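Local structure of metalloregulator ScaR (3HRS) at residues 60-63 against 64-68. The protein is a manganese-responsive transcriptional regulator of the DtxR/MntR family that probably binds DNA as a homodimer. Numbering follows the deposited sequence.
Sequences LTDL and GLKLV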
loop_
_atom_site.group_PDB
_atom_site.type_symbol
_atom_site.label_atom_id
_atom_site.label_comp_id
_atom_site.label_asym_id
_atom_site.label_seq_id
_atom_site.Cartn_x
_atom_site.Cartn_y
_atom_site.Cartn_z
ATOM N N LEU A 60 -19.881 20.424 10.634
ATOM C CA LEU A 60 -19.294 20.043 9.358
ATOM C C LEU A 60 -20.242 20.322 8.200
ATOM O O LEU A 60 -21.478 20.185 8.310
ATOM C CB LEU A 60 -18.854 18.585 9.349
ATOM C CG LEU A 60 -17.501 18.393 10.028
ATOM C CD1 LEU A 60 -17.666 18.644 11.507
ATOM C CD2 LEU A 60 -16.957 17.002 9.792
ATOM N N THR A 61 -19.641 20.719 7.087
ATOM C CA THR A 61 -20.377 21.002 5.882
ATOM C C THR A 61 -20.553 19.701 5.133
ATOM O O THR A 61 -19.897 18.717 5.471
ATOM C CB THR A 61 -19.584 21.977 5.002
ATOM O OG1 THR A 61 -18.456 21.294 4.462
ATOM C CG2 THR A 61 -19.096 23.147 5.842
ATOM N N ASP A 62 -21.421 19.681 4.123
ATOM C CA ASP A 62 -21.494 18.501 3.290
ATOM C C ASP A 62 -20.097 18.130 2.748
ATOM O O ASP A 62 -19.682 16.968 2.809
ATOM C CB ASP A 62 -22.529 18.628 2.175
ATOM C CG ASP A 62 -22.667 17.338 1.361
ATOM O OD1 ASP A 62 -21.802 17.107 0.467
ATOM O OD2 ASP A 62 -23.621 16.556 1.626
ATOM N N LEU A 63 -19.345 19.095 2.254
ATOM C CA LEU A 63 -17.997 18.739 1.781
ATOM C C LEU A 63 -17.182 18.081 2.907
ATOM O O LEU A 63 -16.481 17.086 2.668
ATOM C CB LEU A 63 -17.255 19.945 1.220
ATOM C CG LEU A 63 -15.996 19.678 0.414
ATOM C CD1 LEU A 63 -16.365 19.470 -1.045
ATOM C CD2 LEU A 63 -15.039 20.828 0.544
ATOM N N GLY A 64 -17.297 18.606 4.130
ATOM C CA GLY A 64 -16.657 17.984 5.284
ATOM C C GLY A 64 -17.004 16.501 5.516
ATOM O O GLY A 64 -16.124 15.641 5.513
ATOM N N LEU A 65 -18.286 16.214 5.729
ATOM C CA LEU A 65 -18.774 14.855 5.839
ATOM C C LEU A 65 -18.336 13.972 4.672
ATOM O O LEU A 65 -17.941 12.814 4.855
ATOM C CB LEU A 65 -20.296 14.850 5.930
ATOM C CG LEU A 65 -20.814 14.961 7.372
ATOM C CD1 LEU A 65 -19.676 15.345 8.312
ATOM C CD2 LEU A 65 -21.962 15.964 7.476
ATOM N N LYS A 66 -18.406 14.499 3.465
ATOM C CA LYS A 66 -18.034 13.679 2.345
ATOM C C LYS A 66 -16.562 13.260 2.488
ATOM O O LYS A 66 -16.188 12.134 2.115
ATOM C CB LYS A 66 -18.308 14.400 1.024
ATOM C CG LYS A 66 -19.674 14.044 0.410
ATOM C CD LYS A 66 -19.833 14.680 -0.994
ATOM C CE LYS A 66 -21.102 14.181 -1.697
ATOM N NZ LYS A 66 -22.172 13.768 -0.707
ATOM N N LEU A 67 -15.740 14.142 3.064
ATOM C CA LEU A 67 -14.321 13.841 3.260
ATOM C C LEU A 67 -14.135 12.832 4.363
ATOM O O LEU A 67 -13.364 11.880 4.216
ATOM C CB LEU A 67 -13.561 15.063 3.689
ATOM C CG LEU A 67 -12.165 15.314 3.135
ATOM C CD1 LEU A 67 -11.340 15.750 4.319
ATOM C CD2 LEU A 67 -11.513 14.117 2.486
ATOM N N VAL A 68 -14.806 13.080 5.484
ATOM C CA VAL A 68 -14.746 12.192 6.637
ATOM C C VAL A 68 -15.037 10.786 6.164
ATOM O O VAL A 68 -14.333 9.857 6.515
ATOM C CB VAL A 68 -15.763 12.599 7.743
ATOM C CG1 VAL A 68 -16.003 11.439 8.718
ATOM C CG2 VAL A 68 -15.266 13.830 8.499
#
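Thr61 OG1 accepts the backbone N-H of Gly64 at 2.9 Å with an N-H...O angle of 166°, which identifies Thr61 as the N-cap of helix 62-84. Its chi1 of 71° sets the hydroxyl between its own backbone N and carbonyl carbon, facing the first turn. From Thr61 O onward the i to i+4 ladder begins, with Leu65 N at 3.0 Å and Lys66 N on Asp62 O at 2.9 Å. Here the hairpin 50-53/57-60, consistent with the wing of a winged-helix DNA-binding domain as in the DtxR/MntR family, passes into the helix.

Along the outer side of this turn Asp62 and Lys66 form a salt bridge. The carboxylate, swung anti to the backbone N (chi1 -176°), has OD1 3.6 Å from Lys66 NZ; the lysine chain runs past that oxygen, CD 3.4 Å from it, and bends at its last torsion. Leu60 sends its side chain forward over the first turns, inclined to that of Leu65, whose CD1 lies 3.5 Å from both CB and CD2 of Leu60. It crosses Val68 at about a right angle, with CD2 3.8 Å from Val68 CG2. Leu8 of helix 4-13 packs on Leu60 and Val68.

Chemically, the cap satisfies Gly64 N and, through Glu48 O, ties the helix start to the chain before strand 50-53; the apolar contacts join strand 57-60 to the first turns, while the spacing of the exposed ion pair suggests a modest electrostatic contribution.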